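Local coordinates for protein nine-heme cytochrome c (Desulfovibrio desulfuricans, PDB 1OFW) that carries electrons through nine c-type hemes and may form part of a transmembrane redox complex that passes electrons to the cytoplasm for sulfate reduction, at residues E140-Q143 with K144-G148; E161-L164 with A165-T168; M268-H271 with K272-V276. All blocks are in the same frame, centred on the assembly; numbering follows the deposited sequence.

Overall arrangement
Following the chain from the N terminus, contact 1 comes first, on helix 139-147, against the loops of Pro18, Asn24 and Pro32. Contact 2 joins the last turn of the next helix, 152-164, to the loop leaving it, and lies against strand 33-36; the centres of contacts 1 and 2 are about 22 Å apart and their nearest atoms about 7 Å, so they do not touch. Contact 3 comes much later, on helix 259-273 against heme 8, its centre about 47 Å from that of contact 1, across the chain's centre. Each contact joins neighbouring turns, so none closes a long loop, and they run in series without nesting or crossing. All three include a helix C-terminus.

Contact 1: residues E140-Q143 with K144-G148; sequences EQMQ and KGING
The carboxamides of Gln143 and Asn147 sit one turn apart, joined by a water, and each meets an atom of the other segment directly. Above the flat amide of Asn147 stands the carbonyl oxygen of Gln143, 2.9 Å from Asn147 CG, so it looks down on the carbon and is not hydrogen-bonded to ND2. The amide of Gln143 has the CD1 methyl of Ile146 on one side of its plane, 4.2 Å from Gln143 NE2 and displaced beyond that nitrogen. The water donates to Gln143 OE1 at 2.7 Å and to Asn147 OD1 at 3.2 Å, linking two acceptors that could not bond to each other. Gln143 reaches this place by bending at its second torsion (chi2 -63°), and its NE2 is taken up by the backbone oxygen of Asn24, which fixes the rotation of the amide.

On the buried side, Met142 CG lies 4.1 Å from Ile146 CD1, and the thioether runs on toward Pro18 and Pro32. Lys144 packs its CG against Glu140 O at 3.3 Å before its chain turns outward.

Underneath, four i to i+4 backbone bonds join residues 140-143 to 144-147; Asn147 N to Gln143 O, at 2.8 Å, comes last. Gly148 then takes a positive phi (87°), a conformation glycine adopts readily, as the C-prime residue. Thr149 N turns back to Lys144 O and Gly148 N, weakly, to Gly145 O: a Schellman motif ending helix 139-147.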
loop_
_atom_site.group_PDB
_atom_site.type_symbol
_atom_site.label_atom_id
_atom_site.label_comp_id
_atom_site.label_asym_id
_atom_site.label_seq_id
_atom_site.Cartn_x
_atom_site.Cartn_y
_atom_site.Cartn_z
ATOM N N GLU A 140 -15.560 24.889 -9.931
ATOM C CA GLU A 140 -15.309 26.141 -9.219
ATOM C C GLU A 140 -14.667 25.934 -7.845
ATOM O O GLU A 140 -13.745 26.675 -7.453
ATOM C CB GLU A 140 -16.656 26.889 -9.114
ATOM C CG GLU A 140 -17.445 26.784 -10.427
ATOM C CD GLU A 140 -18.396 25.617 -10.565
ATOM O OE1 GLU A 140 -19.418 25.489 -9.844
ATOM O OE2 GLU A 140 -18.181 24.752 -11.429
ATOM N N GLN A 141 -15.141 24.932 -7.102
ATOM C CA GLN A 141 -14.520 24.587 -5.818
ATOM C C GLN A 141 -13.070 24.146 -6.004
ATOM O O GLN A 141 -12.169 24.505 -5.262
ATOM C CB GLN A 141 -15.351 23.497 -5.146
ATOM C CG GLN A 141 -16.551 24.032 -4.373
ATOM C CD GLN A 141 -17.491 22.917 -3.946
ATOM O OE1 GLN A 141 -17.625 21.863 -4.544
ATOM N NE2 GLN A 141 -18.162 23.203 -2.842
ATOM N N MET A 142 -12.813 23.359 -7.046
ATOM C CA MET A 142 -11.404 22.978 -7.348
ATOM C C MET A 142 -10.523 24.169 -7.549
ATOM O O MET A 142 -9.405 24.237 -7.051
ATOM C CB MET A 142 -11.447 22.046 -8.574
ATOM C CG MET A 142 -10.053 21.589 -9.013
ATOM S SD MET A 142 -9.343 20.418 -7.825
ATOM C CE MET A 142 -7.956 19.798 -8.755
ATOM N N GLN A 143 -11.035 25.186 -8.312
ATOM C CA GLN A 143 -10.245 26.378 -8.542
ATOM C C GLN A 143 -9.937 27.121 -7.256
ATOM O O GLN A 143 -8.836 27.572 -6.977
ATOM C CB GLN A 143 -10.959 27.374 -9.489
ATOM C CG GLN A 143 -11.018 26.863 -10.932
ATOM C CD GLN A 143 -9.618 26.702 -11.503
ATOM O OE1 GLN A 143 -8.834 27.661 -11.503
ATOM N NE2 GLN A 143 -9.303 25.477 -11.904
ATOM N N LYS A 144 -10.972 27.233 -6.412
ATOM C CA LYS A 144 -10.735 27.914 -5.139
ATOM C C LYS A 144 -9.749 27.170 -4.264
ATOM O O LYS A 144 -8.950 27.753 -3.544
ATOM C CB LYS A 144 -12.057 28.132 -4.398
ATOM C CG LYS A 144 -13.087 28.929 -5.202
ATOM C CD LYS A 144 -14.386 29.141 -4.425
ATOM C CE LYS A 144 -15.019 30.475 -4.835
ATOM N NZ LYS A 144 -16.513 30.424 -4.812
ATOM N N GLY A 145 -9.805 25.826 -4.379
ATOM C CA GLY A 145 -8.868 25.043 -3.589
ATOM C C GLY A 145 -7.435 25.284 -3.983
ATOM O O GLY A 145 -6.483 25.449 -3.234
ATOM N N ILE A 146 -7.296 25.314 -5.316
ATOM C CA ILE A 146 -5.985 25.549 -5.888
ATOM C C ILE A 146 -5.454 26.933 -5.526
ATOM O O ILE A 146 -4.279 27.029 -5.151
ATOM C CB ILE A 146 -6.023 25.367 -7.413
ATOM C CG1 ILE A 146 -6.308 23.898 -7.787
ATOM C CG2 ILE A 146 -4.743 25.926 -8.002
ATOM C CD1 ILE A 146 -6.507 23.700 -9.269
ATOM N N ASN A 147 -6.361 27.913 -5.631
ATOM C CA ASN A 147 -5.977 29.289 -5.325
ATOM C C ASN A 147 -5.959 29.605 -3.836
ATOM O O ASN A 147 -5.478 30.679 -3.438
ATOM C CB ASN A 147 -6.943 30.284 -5.982
ATOM C CG ASN A 147 -7.261 29.997 -7.430
ATOM O OD1 ASN A 147 -6.552 29.277 -8.143
ATOM N ND2 ASN A 147 -8.377 30.576 -7.895
ATOM N N GLY A 148 -6.485 28.732 -2.971
ATOM C CA GLY A 148 -6.335 28.949 -1.548
ATOM C C GLY A 148 -7.443 29.828 -0.994
ATOM O O GLY A 148 -7.345 30.311 0.147
HETATM O O HOH W 1 -6.220 28.057 -11.091
#

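Contact 2: residues E161-L164 with A165-T168; sequences ETVL and AQKT
Gln166 lies back against Thr162 and Val163 at a helix C-terminus that unwinds through an i to i+3 turn, where helix 152-164, packed on strand 33-36, gives way to the loop before strand 181-183. Its CB sits 3.5 Å from Val163 O. With CG beside its own backbone N (chi1 -79°), the next carbon drops onto the end of the helix, 3.3 Å from Thr162 O. From there the chain runs extended. CD passes alongside the helix backbone, 3.9 Å from Val163 CA, and the amide splits between the two residues: OE1 stays near the Val163 backbone, while NE2 comes within 4.0 Å of Thr162 CG2. The tip touches by van der Waals packing, and the side chain also lies against Asn132, its nearest atom about 4 Å from a bound heme c.

The other two side chains of this corner are anchored elsewhere. Thr162 OG1 is bonded to Thr134 N and Leu158 O, which holds its methyl turned to Gln166; Val163 packs on Val34, Asn36 and Leu3.

The backbone tells how the helix lets go. Ala165 N shares its one hydrogen between the oxygens four and three residues back, Glu161 O at 3.2 Å and, weakly, Thr162 O. One residue on, Gln166 N donates almost straight (162°) to Val163 O at 3.2 Å, but stands 66° above that carbonyl's plane.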
loop_
_atom_site.group_PDB
_atom_site.type_symbol
_atom_site.label_atom_id
_atom_site.label_comp_id
_atom_site.label_asym_id
_atom_site.label_seq_id
_atom_site.Cartn_x
_atom_site.Cartn_y
_atom_site.Cartn_z
ATOM N N GLU A 161 -18.130 14.708 3.413
ATOM C CA GLU A 161 -18.933 13.977 2.443
ATOM C C GLU A 161 -18.130 12.818 1.879
ATOM O O GLU A 161 -18.572 11.686 1.737
ATOM C CB GLU A 161 -19.422 14.921 1.344
ATOM C CG GLU A 161 -20.137 14.188 0.236
ATOM C CD GLU A 161 -20.720 15.150 -0.791
ATOM O OE1 GLU A 161 -20.468 16.365 -0.717
ATOM O OE2 GLU A 161 -21.444 14.657 -1.681
ATOM N N THR A 162 -16.871 13.109 1.577
ATOM C CA THR A 162 -15.998 12.053 1.054
ATOM C C THR A 162 -15.799 10.951 2.056
ATOM O O THR A 162 -15.984 9.753 1.767
ATOM C CB THR A 162 -14.639 12.669 0.659
ATOM O OG1 THR A 162 -14.834 13.663 -0.329
ATOM C CG2 THR A 162 -13.722 11.616 0.024
ATOM N N VAL A 163 -15.398 11.294 3.285
ATOM C CA VAL A 163 -15.137 10.303 4.321
ATOM C C VAL A 163 -16.378 9.455 4.591
ATOM O O VAL A 163 -16.298 8.225 4.752
ATOM C CB VAL A 163 -14.619 10.920 5.628
ATOM C CG1 VAL A 163 -14.638 9.931 6.767
ATOM C CG2 VAL A 163 -13.196 11.430 5.395
ATOM N N LEU A 164 -17.541 10.117 4.625
ATOM C CA LEU A 164 -18.722 9.351 5.029
ATOM C C LEU A 164 -19.180 8.395 3.956
ATOM O O LEU A 164 -19.865 7.408 4.282
ATOM C CB LEU A 164 -19.800 10.358 5.446
ATOM C CG LEU A 164 -19.452 11.124 6.738
ATOM C CD1 LEU A 164 -20.481 12.220 6.963
ATOM C CD2 LEU A 164 -19.376 10.201 7.952
ATOM N N ALA A 165 -18.825 8.611 2.702
ATOM C CA ALA A 165 -19.215 7.691 1.645
ATOM C C ALA A 165 -18.141 6.624 1.368
ATOM O O ALA A 165 -18.347 5.826 0.444
ATOM C CB ALA A 165 -19.477 8.396 0.342
ATOM N N GLN A 166 -17.041 6.640 2.116
ATOM C CA GLN A 166 -15.973 5.683 1.811
ATOM C C GLN A 166 -16.421 4.293 2.241
ATOM O O GLN A 166 -17.062 4.109 3.272
ATOM C CB GLN A 166 -14.677 6.045 2.507
ATOM C CG GLN A 166 -13.916 7.156 1.786
ATOM C CD GLN A 166 -12.788 7.674 2.658
ATOM O OE1 GLN A 166 -12.653 7.254 3.812
ATOM N NE2 GLN A 166 -12.064 8.617 2.095
ATOM N N LYS A 167 -16.042 3.339 1.408
ATOM C CA LYS A 167 -16.372 1.948 1.667
ATOM C C LYS A 167 -15.101 1.114 1.449
ATOM O O LYS A 167 -14.346 1.412 0.539
ATOM C CB LYS A 167 -17.512 1.486 0.756
ATOM C CG LYS A 167 -18.871 1.985 1.207
ATOM C CD LYS A 167 -20.038 1.407 0.433
ATOM C CE LYS A 167 -19.671 0.252 -0.490
ATOM N NZ LYS A 167 -19.637 -1.071 0.224
ATOM N N THR A 168 -14.893 0.158 2.331
ATOM C CA THR A 168 -13.772 -0.754 2.248
ATOM C C THR A 168 -14.191 -1.995 1.455
ATOM O O THR A 168 -15.316 -2.448 1.642
ATOM C CB THR A 168 -13.347 -1.182 3.658
ATOM O OG1 THR A 168 -13.176 0.041 4.372
ATOM C CG2 THR A 168 -12.043 -1.949 3.631
#

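Contact 3: residues M268-H271 with K272-V276; sequences MGCH and KGMDV. With HEC (heme c), chain J.
Val276 and Met274 pack back onto His271 and Cys270, the two residues of this segment that bind the heme. Val276 uses both branches: CG1 lies over one face of the His271 ring, offset toward its rim, while CG2 presses on the porphyrin, 3.5 Å from heme C2D. The valine therefore touches both the imidazole and the macrocycle. Met274 brings SD within 3.7 Å of Cys270 SG; SD and CE both lie 3.6 Å from heme CMD, the chain being bent at its last torsion. Met268 reaches a second heme and lies near His264, an axial ligand of heme 9.

Covalent and metal bonds come from adjacent residues. Cys270 SG forms the thioether to heme CAC at 1.8 Å, placed there with the sulfur anti to the backbone N (chi1 174°), and His271 NE2 binds the iron at 2.0 Å. His200 supplies the second axial nitrogen, making a bis-histidine heme.

Backbone hydrogen bonds hold the frame. Lys272, Gly273 and Met274 donate to Met268, Gly269 and Cys270 in helical order. Asp275 adopts positive phi (57°), and Val276 N returns to His271 O at 2.9 Å, nearly straight (176°), while Asp275 N bonds to Lys272 O. This Schellman motif begins on the histidine of the CXXCH motif of heme 8 and ends helix 259-273, in a cytochrome c3-type heme cluster.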
loop_
_atom_site.group_PDB
_atom_site.type_symbol
_atom_site.label_atom_id
_atom_site.label_comp_id
_atom_site.label_asym_id
_atom_site.label_seq_id
_atom_site.Cartn_x
_atom_site.Cartn_y
_atom_site.Cartn_z
ATOM N N MET A 268 9.958 -19.335 0.897
ATOM C CA MET A 268 10.935 -18.962 1.895
ATOM C C MET A 268 11.016 -17.448 2.076
ATOM O O MET A 268 11.377 -16.970 3.161
ATOM C CB MET A 268 12.333 -19.484 1.555
ATOM C CG MET A 268 12.432 -20.993 1.394
ATOM S SD MET A 268 14.121 -21.429 0.889
ATOM C CE MET A 268 14.030 -23.206 0.776
ATOM N N GLY A 269 10.707 -16.676 1.057
ATOM C CA GLY A 269 10.796 -15.221 1.165
ATOM C C GLY A 269 9.844 -14.658 2.177
ATOM O O GLY A 269 10.163 -13.797 2.985
ATOM N N CYS A 270 8.619 -15.179 2.122
ATOM C CA CYS A 270 7.635 -14.745 3.113
ATOM C C CYS A 270 7.995 -15.245 4.491
ATOM O O CYS A 270 7.968 -14.502 5.485
ATOM C CB CYS A 270 6.219 -15.223 2.761
ATOM S SG CYS A 270 5.078 -14.814 4.127
ATOM N N HIS A 271 8.372 -16.539 4.591
ATOM C CA HIS A 271 8.785 -17.081 5.876
ATOM C C HIS A 271 9.878 -16.236 6.544
ATOM O O HIS A 271 9.803 -15.961 7.753
ATOM C CB HIS A 271 9.249 -18.548 5.727
ATOM C CG HIS A 271 8.118 -19.486 5.435
ATOM N ND1 HIS A 271 8.367 -20.801 5.103
ATOM C CD2 HIS A 271 6.778 -19.351 5.391
ATOM C CE1 HIS A 271 7.212 -21.428 4.891
ATOM N NE2 HIS A 271 6.221 -20.566 5.052
ATOM N N LYS A 272 10.859 -15.829 5.764
ATOM C CA LYS A 272 11.901 -14.986 6.334
ATOM C C LYS A 272 11.335 -13.615 6.677
ATOM O O LYS A 272 11.609 -13.090 7.760
ATOM C CB LYS A 272 13.069 -14.903 5.372
ATOM C CG LYS A 272 14.256 -14.088 5.889
ATOM C CD LYS A 272 15.134 -13.596 4.742
ATOM C CE LYS A 272 15.792 -12.263 5.131
ATOM N NZ LYS A 272 17.150 -12.442 5.712
ATOM N N GLY A 273 10.538 -13.002 5.811
ATOM C CA GLY A 273 10.014 -11.680 6.113
ATOM C C GLY A 273 9.178 -11.595 7.363
ATOM O O GLY A 273 9.171 -10.543 8.013
ATOM N N MET A 274 8.484 -12.663 7.744
ATOM C CA MET A 274 7.671 -12.521 8.966
ATOM C C MET A 274 8.184 -13.445 10.050
ATOM O O MET A 274 7.475 -13.760 10.999
ATOM C CB MET A 274 6.187 -12.593 8.591
ATOM C CG MET A 274 5.665 -13.862 7.970
ATOM S SD MET A 274 3.939 -13.729 7.476
ATOM C CE MET A 274 3.047 -13.501 9.017
ATOM N N ASP A 275 9.447 -13.862 9.977
ATOM C CA ASP A 275 10.164 -14.564 10.997
ATOM C C ASP A 275 9.482 -15.859 11.432
ATOM O O ASP A 275 9.331 -16.118 12.635
ATOM C CB ASP A 275 10.249 -13.662 12.252
ATOM C CG ASP A 275 10.627 -12.225 11.899
ATOM O OD1 ASP A 275 11.797 -12.065 11.468
ATOM O OD2 ASP A 275 9.782 -11.299 12.046
ATOM N N VAL A 276 9.121 -16.662 10.437
ATOM C CA VAL A 276 8.440 -17.941 10.692
ATOM C C VAL A 276 9.450 -18.916 11.260
ATOM O O VAL A 276 10.556 -19.132 10.779
ATOM C CB VAL A 276 7.805 -18.475 9.416
ATOM C CG1 VAL A 276 7.333 -19.937 9.579
ATOM C CG2 VAL A 276 6.633 -17.626 8.978
HETATM FE FE HEC J . 4.278 -21.003 4.779
HETATM C CHA HEC J . 4.059 -21.943 8.029
HETATM C CHB HEC J . 4.989 -24.231 3.875
HETATM C CHC HEC J . 4.481 -20.059 1.521
HETATM C CHD HEC J . 3.554 -17.756 5.668
HETATM N NA HEC J . 4.491 -22.741 5.743
HETATM C C1A HEC J . 4.350 -22.939 7.116
HETATM C C2A HEC J . 4.551 -24.335 7.425
HETATM C C3A HEC J . 4.831 -24.964 6.276
HETATM C C4A HEC J . 4.776 -23.981 5.218
HETATM C CMA HEC J . 5.177 -26.433 5.986
HETATM C CAA HEC J . 4.423 -24.912 8.840
HETATM C CBA HEC J . 3.005 -25.439 9.105
HETATM C CGA HEC J . 1.849 -25.060 8.218
HETATM O O1A HEC J . 1.169 -24.085 8.637
HETATM O O2A HEC J . 1.546 -25.678 7.153
HETATM N NB HEC J . 4.715 -21.932 3.079
HETATM C C1B HEC J . 4.939 -23.296 2.873
HETATM C C2B HEC J . 5.129 -23.557 1.461
HETATM C C3B HEC J . 4.987 -22.390 0.796
HETATM C C4B HEC J . 4.720 -21.385 1.807
HETATM C CMB HEC J . 5.441 -24.949 0.914
HETATM C CAB HEC J . 5.085 -22.092 -0.693
HETATM C CBB HEC J . 4.291 -23.070 -1.589
HETATM N NC HEC J . 4.109 -19.251 3.830
HETATM C C1C HEC J . 4.225 -19.085 2.467
HETATM C C2C HEC J . 4.084 -17.673 2.102
HETATM C C3C HEC J . 3.776 -17.047 3.247
HETATM C C4C HEC J . 3.797 -18.006 4.323
HETATM C CMC HEC J . 4.316 -17.160 0.671
HETATM C CAC HEC J . 3.519 -15.553 3.558
HETATM C CBC HEC J . 2.908 -14.746 2.414
HETATM N ND HEC J . 3.868 -20.057 6.493
HETATM C C1D HEC J . 3.587 -18.708 6.660
HETATM C C2D HEC J . 3.354 -18.432 8.066
HETATM C C3D HEC J . 3.515 -19.591 8.731
HETATM C C4D HEC J . 3.813 -20.616 7.763
HETATM C CMD HEC J . 3.020 -17.043 8.641
HETATM C CAD HEC J . 3.423 -19.750 10.264
HETATM C CBD HEC J . 2.051 -20.359 10.604
HETATM C CGD HEC J . 1.004 -19.272 10.745
HETATM O O1D HEC J . 0.134 -19.179 9.850
HETATM O O2D HEC J . 1.100 -18.527 11.745
#